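PDB 4IGB: LPXTG cell wall surface protein, which is probably a peptidoglycan-anchored adhesin of Streptococcus gordonii, represented here by its N-terminal N1 and N2 domains. Local coordinates for residues D362-K367 / K375-Y380; M166-W171 / S275-S280; F31-N36 / F283-E288. All blocks are in the same frame, centred on the assembly; numbering follows the deposited sequence.

Contact 1 (D362-K367 / K375-Y380); sequences DYTIEK and KMTPEY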
# COMPACT_ATOMS: atom_id res chain seq x y z
N ASP B 362 -10.21 -0.54 -30.46
CA ASP B 362 -9.19 -0.86 -29.48
C ASP B 362 -9.02 0.25 -28.44
O ASP B 362 -8.71 -0.01 -27.28
CB ASP B 362 -7.85 -1.11 -30.17
CG ASP B 362 -7.89 -2.30 -31.10
OD1 ASP B 362 -8.38 -3.36 -30.67
OD2 ASP B 362 -7.43 -2.16 -32.26
N TYR B 363 -9.21 1.49 -28.88
CA TYR B 363 -9.07 2.62 -27.98
C TYR B 363 -9.97 3.76 -28.41
O TYR B 363 -10.49 3.79 -29.53
CB TYR B 363 -7.61 3.09 -27.97
CG TYR B 363 -7.13 3.68 -29.28
CD1 TYR B 363 -7.25 5.04 -29.53
CD2 TYR B 363 -6.57 2.87 -30.25
CE1 TYR B 363 -6.81 5.59 -30.73
CE2 TYR B 363 -6.12 3.40 -31.45
CZ TYR B 363 -6.24 4.76 -31.69
OH TYR B 363 -5.79 5.27 -32.88
N THR B 364 -10.16 4.71 -27.49
CA THR B 364 -10.84 5.97 -27.81
C THR B 364 -9.96 7.13 -27.37
O THR B 364 -9.06 6.97 -26.55
CB THR B 364 -12.18 6.11 -27.09
OG1 THR B 364 -11.97 6.06 -25.68
CG2 THR B 364 -13.12 4.99 -27.50
N ILE B 365 -10.24 8.30 -27.93
CA ILE B 365 -9.42 9.47 -27.71
C ILE B 365 -10.30 10.58 -27.19
O ILE B 365 -11.32 10.90 -27.79
CB ILE B 365 -8.77 9.96 -29.00
CG1 ILE B 365 -7.77 8.93 -29.54
CG2 ILE B 365 -8.08 11.29 -28.77
CD1 ILE B 365 -7.17 9.35 -30.86
N GLU B 366 -9.91 11.14 -26.06
CA GLU B 366 -10.63 12.25 -25.48
C GLU B 366 -9.69 13.44 -25.44
O GLU B 366 -8.57 13.34 -24.92
CB GLU B 366 -11.10 11.90 -24.07
CG GLU B 366 -11.65 13.08 -23.30
CD GLU B 366 -12.16 12.69 -21.94
OE1 GLU B 366 -12.89 11.68 -21.84
OE2 GLU B 366 -11.82 13.39 -20.96
N LYS B 367 -10.13 14.56 -26.00
CA LYS B 367 -9.33 15.77 -25.97
C LYS B 367 -10.05 16.88 -25.20
O LYS B 367 -11.21 17.20 -25.49
CB LYS B 367 -9.00 16.25 -27.39
CG LYS B 367 -8.08 17.46 -27.44
CD LYS B 367 -7.73 17.85 -28.86
CE LYS B 367 -6.76 19.03 -28.90
NZ LYS B 367 -7.38 20.28 -28.34
N LYS B 375 -7.92 5.94 -24.04
CA LYS B 375 -8.54 4.94 -23.18
C LYS B 375 -8.70 3.66 -23.95
O LYS B 375 -9.36 3.64 -25.00
CB LYS B 375 -9.93 5.42 -22.73
CG LYS B 375 -9.95 6.83 -22.15
CD LYS B 375 -11.35 7.24 -21.69
CE LYS B 375 -11.39 8.70 -21.24
NZ LYS B 375 -12.59 8.99 -20.40
N MET B 376 -8.08 2.59 -23.46
CA MET B 376 -8.24 1.28 -24.09
C MET B 376 -9.67 0.85 -23.83
O MET B 376 -10.21 1.13 -22.77
CB MET B 376 -7.25 0.26 -23.52
CG MET B 376 -5.82 0.77 -23.45
SD MET B 376 -5.26 1.51 -25.01
CE MET B 376 -5.25 0.09 -26.12
N THR B 377 -10.30 0.21 -24.82
CA THR B 377 -11.68 -0.24 -24.67
C THR B 377 -11.78 -1.51 -23.82
O THR B 377 -10.79 -2.24 -23.64
CB THR B 377 -12.30 -0.59 -26.03
OG1 THR B 377 -11.52 -1.63 -26.64
CG2 THR B 377 -12.32 0.62 -26.94
N PRO B 378 -12.98 -1.78 -23.30
CA PRO B 378 -13.24 -3.03 -22.58
C PRO B 378 -12.84 -4.25 -23.42
O PRO B 378 -12.23 -5.19 -22.89
CB PRO B 378 -14.75 -2.99 -22.35
CG PRO B 378 -15.06 -1.51 -22.28
CD PRO B 378 -14.14 -0.87 -23.27
N GLU B 379 -13.15 -4.23 -24.72
CA GLU B 379 -12.78 -5.33 -25.62
C GLU B 379 -11.26 -5.55 -25.63
O GLU B 379 -10.80 -6.68 -25.60
CB GLU B 379 -13.30 -5.10 -27.05
CG GLU B 379 -12.79 -6.13 -28.09
CD GLU B 379 -12.93 -5.67 -29.56
OE1 GLU B 379 -14.00 -5.11 -29.92
OE2 GLU B 379 -11.97 -5.87 -30.35
N TYR B 380 -10.49 -4.46 -25.66
CA TYR B 380 -9.05 -4.61 -25.68
C TYR B 380 -8.57 -5.21 -24.37
O TYR B 380 -7.74 -6.11 -24.37
CB TYR B 380 -8.32 -3.28 -25.95
CG TYR B 380 -6.83 -3.49 -26.13
CD1 TYR B 380 -6.29 -3.72 -27.39
CD2 TYR B 380 -5.97 -3.51 -25.04
CE1 TYR B 380 -4.93 -3.93 -27.56
CE2 TYR B 380 -4.61 -3.72 -25.20
CZ TYR B 380 -4.10 -3.93 -26.46
OH TYR B 380 -2.75 -4.15 -26.64
O HOH W 1 -9.72 -5.04 -29.00
O HOH W 2 -12.47 3.69 -24.51
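The beta hairpin of strands 363-368 and 371-376 in the N2 domain, which belongs to an adhesin clan, pairs Y363 with M376 and T364 with K375, and the second strand leads through T377 into a short helix. T364 and K375 form the hydrogen-bonded antiparallel pair: T364 N reaches K375 O over 2.8 Å, and K375 N returns to T364 O. Y363 and M376 make the neighbouring non-hydrogen-bonded pair, where Y363 CB touches M376 SD at 4.1 Å. The two faces differ. On that of Y363 and M376, side chains pack on strands 343-352 and 333-338. On the more exposed face of T364 and K375, the extended lysine chain crosses E366 and closes a salt bridge of 3.1 Å from K375 NZ to E366 OE1, the amine standing above the carboxylate plane. A water links T364 OG1 to K375 O on the same side.

Where the second strand gives way to the helix, the carbonyl oxygen of D362, just before the first strand, takes the amide N of T377 at 2.9 Å in a bond straight at hydrogen (170°). T377 is the N-cap of helix 378-382. Its OG1, turned between backbone N and carbonyl carbon (chi1 60°), accepts from Y380 N at 3.2 Å and also hydrogen-bonds R361 O. M376, bent at both chi2 and chi3, brings CE back over the centre of one face of the Y380 ring. D362 comes to the edge of that ring, its carboxylate turned 79° from the ring plane, while its OD2 is held by the amide of Q358. E379, itself paired with R361, would probably repel D362 across 4.4 Å from OE2 to OD1, but one water donates to both of these oxygens, lying 2.7 Å from D362 OD1.

Contact 2 (M166-W171 / S275-S280); sequences MNKAFW and STETCS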
# COMPACT_ATOMS: atom_id res chain seq x y z
N MET B 166 3.14 -8.37 30.89
CA MET B 166 2.06 -9.27 31.29
C MET B 166 1.66 -10.25 30.19
O MET B 166 1.53 -9.87 29.03
CB MET B 166 0.82 -8.47 31.68
CG MET B 166 1.00 -7.60 32.88
SD MET B 166 -0.54 -6.77 33.30
CE MET B 166 0.02 -5.87 34.75
N ASN B 167 1.46 -11.51 30.58
CA ASN B 167 0.93 -12.52 29.67
C ASN B 167 -0.55 -12.75 29.90
O ASN B 167 -0.99 -13.01 31.02
CB ASN B 167 1.67 -13.85 29.83
CG ASN B 167 3.11 -13.76 29.41
OD1 ASN B 167 3.99 -13.44 30.22
ND2 ASN B 167 3.38 -14.05 28.14
N LYS B 168 -1.33 -12.66 28.83
CA LYS B 168 -2.73 -13.04 28.88
C LYS B 168 -3.48 -12.26 29.94
O LYS B 168 -4.35 -12.82 30.62
CB LYS B 168 -2.86 -14.54 29.17
CG LYS B 168 -2.20 -15.43 28.13
CD LYS B 168 -2.12 -16.87 28.62
CE LYS B 168 -1.41 -17.75 27.62
NZ LYS B 168 -1.21 -19.12 28.18
N ALA B 169 -3.16 -10.98 30.07
CA ALA B 169 -3.86 -10.10 31.00
C ALA B 169 -4.90 -9.21 30.31
O ALA B 169 -5.99 -8.96 30.84
CB ALA B 169 -2.86 -9.24 31.75
N PHE B 170 -4.56 -8.71 29.12
CA PHE B 170 -5.50 -7.92 28.32
C PHE B 170 -5.40 -8.38 26.88
O PHE B 170 -4.31 -8.70 26.41
CB PHE B 170 -5.12 -6.42 28.32
CG PHE B 170 -5.10 -5.77 29.68
CD1 PHE B 170 -6.15 -4.99 30.11
CD2 PHE B 170 -4.00 -5.89 30.50
CE1 PHE B 170 -6.13 -4.37 31.33
CE2 PHE B 170 -3.97 -5.28 31.73
CZ PHE B 170 -5.04 -4.52 32.15
N TRP B 171 -6.52 -8.39 26.16
CA TRP B 171 -6.41 -8.46 24.70
C TRP B 171 -6.38 -7.01 24.19
O TRP B 171 -6.81 -6.09 24.90
CB TRP B 171 -7.52 -9.29 24.05
CG TRP B 171 -8.95 -8.86 24.30
CD1 TRP B 171 -9.71 -9.14 25.39
CD2 TRP B 171 -9.80 -8.11 23.41
NE1 TRP B 171 -10.98 -8.61 25.24
CE2 TRP B 171 -11.05 -7.97 24.04
CE3 TRP B 171 -9.61 -7.53 22.14
CZ2 TRP B 171 -12.11 -7.26 23.45
CZ3 TRP B 171 -10.66 -6.84 21.56
CH2 TRP B 171 -11.90 -6.72 22.22
N SER B 275 -6.50 -8.74 19.13
CA SER B 275 -5.85 -10.00 19.46
C SER B 275 -6.75 -10.90 20.28
O SER B 275 -7.84 -10.51 20.70
CB SER B 275 -4.56 -9.76 20.27
OG SER B 275 -4.86 -9.35 21.60
N THR B 276 -6.27 -12.11 20.52
CA THR B 276 -6.83 -12.99 21.52
C THR B 276 -6.05 -12.69 22.81
O THR B 276 -5.34 -11.69 22.90
CB THR B 276 -6.62 -14.44 21.12
OG1 THR B 276 -5.21 -14.70 21.06
CG2 THR B 276 -7.21 -14.68 19.74
N GLU B 277 -6.17 -13.56 23.80
CA GLU B 277 -5.43 -13.40 25.04
C GLU B 277 -3.94 -13.45 24.73
O GLU B 277 -3.13 -12.98 25.52
CB GLU B 277 -5.77 -14.51 26.03
CG GLU B 277 -5.35 -15.88 25.53
CD GLU B 277 -5.65 -17.01 26.50
OE1 GLU B 277 -6.16 -16.74 27.62
OE2 GLU B 277 -5.37 -18.17 26.14
N THR B 278 -3.59 -14.04 23.59
CA THR B 278 -2.19 -14.04 23.18
C THR B 278 -1.97 -14.37 21.70
O THR B 278 -1.91 -15.53 21.32
CB THR B 278 -1.29 -14.97 24.07
OG1 THR B 278 0.06 -14.93 23.61
CG2 THR B 278 -1.79 -16.43 24.05
N CYS B 279 -1.86 -13.34 20.87
CA CYS B 279 -1.48 -13.55 19.48
C CYS B 279 -0.98 -12.25 18.88
O CYS B 279 -1.13 -11.19 19.46
CB CYS B 279 -2.64 -14.11 18.64
SG CYS B 279 -3.97 -12.92 18.26
N SER B 280 -0.36 -12.36 17.72
CA SER B 280 0.10 -11.18 17.01
C SER B 280 0.12 -11.49 15.53
O SER B 280 0.04 -12.66 15.13
CB SER B 280 1.48 -10.77 17.50
OG SER B 280 2.45 -11.74 17.14
O HOH W 3 1.19 -14.49 26.62
O HOH W 4 -0.76 -11.96 26.08
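K168 and W171 meet segment 275-280, the loop between strands 268-274 and 280-287, at one end of the large antiparallel sheet of the N1 domain, where it packs beside the start of strand 170-182. The close-packed part is where W171 CB lies on the buried S275 and T276. This carbon sits against two successive carbonyls, 3.4 Å from T276 O and 3.6 Å from S275 O, and the hydroxyl of S275 lies beside it too. With CG set between backbone N and carbonyl carbon (chi1 59°), the indole swings away from the loop and stacks on H117; of its atoms, CE3 comes nearest to S275 O. S275 OG donates 2.7 Å to T276 O, in the carbonyl plane and on a lone pair, and also bonds with the amide of I172, which ties the loop to the strand.

The loop keeps its shape through an ST turn, T278 N donating to T276 OG1, and through the straight bond from T276 N to C279 SG. N154 adds a clamp from outside, its amide bonding with T276 O, C279 N and F170 O.

Looser, by contrast, is the partly exposed and water-bridged group of K168, E277 and T278. K168, in a left-handed backbone conformation, directs its CA hydrogen at E277 O (CA to O 3.4 Å), and its extended chain crosses that of E277 with CG to CG at 4.1 Å. The charged ends do not pair directly: K168 NZ remains 4.7 Å from E277 OE2. Water does part of the joining here. One molecule accepts from K168 N and lies close to E277 O; another accepts from N167 ND2 and makes a weak bond to T278 OG1. Farther along the lysine chain, K168 CE rests against T278 CG2 at 3.8 Å.

Contact 3 (F31-N36 / F283-E288); sequences FNLNIN and FGLYIE. With SO4 (sulfate ion), chain J.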
# COMPACT_ATOMS: atom_id res chain seq x y z
N PHE B 31 7.88 -2.45 0.78
CA PHE B 31 8.78 -1.38 1.17
C PHE B 31 9.75 -1.81 2.27
O PHE B 31 9.50 -2.77 3.00
CB PHE B 31 7.98 -0.16 1.63
CG PHE B 31 7.29 0.57 0.51
CD1 PHE B 31 8.02 1.09 -0.55
CD2 PHE B 31 5.91 0.73 0.51
CE1 PHE B 31 7.38 1.76 -1.59
CE2 PHE B 31 5.27 1.42 -0.50
CZ PHE B 31 6.01 1.93 -1.56
N ASN B 32 10.85 -1.08 2.39
CA ASN B 32 11.82 -1.33 3.44
C ASN B 32 11.46 -0.62 4.74
O ASN B 32 11.59 0.60 4.86
CB ASN B 32 13.22 -0.89 2.98
CG ASN B 32 13.70 -1.68 1.79
OD1 ASN B 32 13.59 -2.90 1.79
ND2 ASN B 32 14.22 -0.99 0.77
N LEU B 33 10.99 -1.40 5.71
CA LEU B 33 10.69 -0.85 7.02
C LEU B 33 11.44 -1.70 8.02
O LEU B 33 11.21 -2.91 8.10
CB LEU B 33 9.19 -0.91 7.32
CG LEU B 33 8.28 0.12 6.67
CD1 LEU B 33 8.38 0.03 5.17
CD2 LEU B 33 6.85 -0.12 7.12
N ASN B 34 12.34 -1.08 8.78
CA ASN B 34 13.15 -1.85 9.69
C ASN B 34 13.60 -1.02 10.87
O ASN B 34 13.33 0.19 10.92
CB ASN B 34 14.34 -2.46 8.95
CG ASN B 34 15.14 -1.41 8.21
OD1 ASN B 34 15.79 -0.57 8.83
ND2 ASN B 34 15.11 -1.46 6.87
N ILE B 35 14.28 -1.66 11.82
CA ILE B 35 14.73 -0.96 13.04
C ILE B 35 15.77 0.11 12.74
O ILE B 35 16.08 0.92 13.61
CB ILE B 35 15.32 -1.91 14.10
CG1 ILE B 35 16.58 -2.59 13.56
CG2 ILE B 35 14.30 -2.96 14.56
CD1 ILE B 35 17.41 -3.23 14.65
N ASN B 36 16.31 0.11 11.53
CA ASN B 36 17.38 1.04 11.20
C ASN B 36 16.88 2.30 10.51
O ASN B 36 17.57 3.32 10.49
CB ASN B 36 18.46 0.38 10.36
CG ASN B 36 19.20 -0.71 11.10
OD1 ASN B 36 19.33 -1.83 10.62
ND2 ASN B 36 19.69 -0.38 12.30
N PHE B 283 3.07 -7.45 9.52
CA PHE B 283 2.65 -6.64 8.39
C PHE B 283 3.81 -5.98 7.68
O PHE B 283 4.77 -5.52 8.32
CB PHE B 283 1.72 -5.52 8.85
CG PHE B 283 0.54 -6.00 9.64
CD1 PHE B 283 -0.65 -6.32 9.00
CD2 PHE B 283 0.61 -6.11 11.01
CE1 PHE B 283 -1.75 -6.77 9.72
CE2 PHE B 283 -0.48 -6.54 11.75
CZ PHE B 283 -1.66 -6.87 11.10
N GLY B 284 3.71 -5.89 6.37
CA GLY B 284 4.56 -5.01 5.59
C GLY B 284 3.71 -3.96 4.92
O GLY B 284 2.49 -3.98 5.05
N LEU B 285 4.33 -3.02 4.21
CA LEU B 285 3.56 -2.10 3.40
C LEU B 285 4.01 -2.25 1.96
O LEU B 285 5.19 -2.44 1.70
CB LEU B 285 3.73 -0.65 3.87
CG LEU B 285 3.37 -0.35 5.33
CD1 LEU B 285 3.68 1.12 5.62
CD2 LEU B 285 1.90 -0.64 5.58
N TYR B 286 3.07 -2.16 1.03
CA TYR B 286 3.38 -2.48 -0.35
C TYR B 286 2.80 -1.46 -1.32
O TYR B 286 1.95 -0.63 -0.96
CB TYR B 286 2.78 -3.84 -0.71
CG TYR B 286 3.07 -4.98 0.24
CD1 TYR B 286 4.03 -5.95 -0.08
CD2 TYR B 286 2.37 -5.12 1.43
CE1 TYR B 286 4.29 -7.01 0.78
CE2 TYR B 286 2.62 -6.19 2.30
CZ TYR B 286 3.59 -7.12 1.96
OH TYR B 286 3.83 -8.17 2.82
N ILE B 287 3.27 -1.53 -2.56
CA ILE B 287 2.55 -0.99 -3.69
C ILE B 287 2.67 -1.98 -4.83
O ILE B 287 3.60 -2.81 -4.88
CB ILE B 287 3.09 0.37 -4.19
CG1 ILE B 287 4.57 0.24 -4.59
CG2 ILE B 287 2.88 1.46 -3.16
CD1 ILE B 287 5.11 1.45 -5.33
N GLU B 288 1.74 -1.89 -5.77
CA GLU B 288 1.79 -2.70 -6.97
C GLU B 288 2.85 -2.13 -7.90
O GLU B 288 3.29 -1.00 -7.73
CB GLU B 288 0.41 -2.75 -7.62
CG GLU B 288 -0.60 -3.42 -6.70
CD GLU B 288 -2.04 -3.02 -6.99
OE1 GLU B 288 -2.72 -3.80 -7.69
OE2 GLU B 288 -2.48 -1.93 -6.51
S SO4 J . 5.75 -10.96 1.52
O1 SO4 J . 4.93 -12.17 1.40
O2 SO4 J . 5.19 -10.11 2.56
O3 SO4 J . 5.76 -10.26 0.24
O4 SO4 J . 7.11 -11.32 1.92
O HOH W 5 7.15 -3.49 4.36
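F31 and L285 are joined first by one direct backbone bond and then, as the two chains part, by water: F31 N meets L285 O at 2.8 Å, whereas a water lies between F31 O and L285 N, 2.9 Å from the latter. The direct bond continues the pairing of edge strand 29-30 with strand 280-287 by one residue, in the six-stranded antiparallel sheet of the N1 domain. The side chains that meet here are buried and apolar. F31, with CG beside its backbone N (chi1 -72°), brings CD2 to 3.5 Å from L285 O and carries CZ to I287 CG2 at 3.5 Å, the F31 and I287 side chains crossing at about a right angle. I97 and V100 of strand 84-100 and I180 of strand 170-182 also pack on this ring. L33 meets L285 through CD2, 3.7 Å from L285 CD1. CB of Y286 points away from segment 31-36, and a sulfate ion, probably from the crystallisation liquor, lies at the far end of the phenol. Its O2 is at the ring edge, in plane, and accepts from Y286 OH; the modelled 2.4 Å between O2 and Y286 OH is doubtful as a true bond length.

Overall arrangement
From the N terminus, residues 31-36 open contact 3, the widest loop, which closes at 283-288 after nearly the whole N1 domain has been traced. Contact 2 lies within that span: 166-171 comes midway, and 275-280 returns to it shortly before contact 3 closes. Strand 280-287 links the two closings, and the contact centres are 25 Å apart; contact 2 joins, at one end of the eight-stranded sheet, the start of strand 170-182 to the loop after strand 268-274, whereas contact 3 joins the edge of the six-stranded sheet to side chains of the eight-stranded one. Contact 1 follows in series as a short hairpin in the N2 domain, across the chain's centre from contact 2, their centres 53 Å apart.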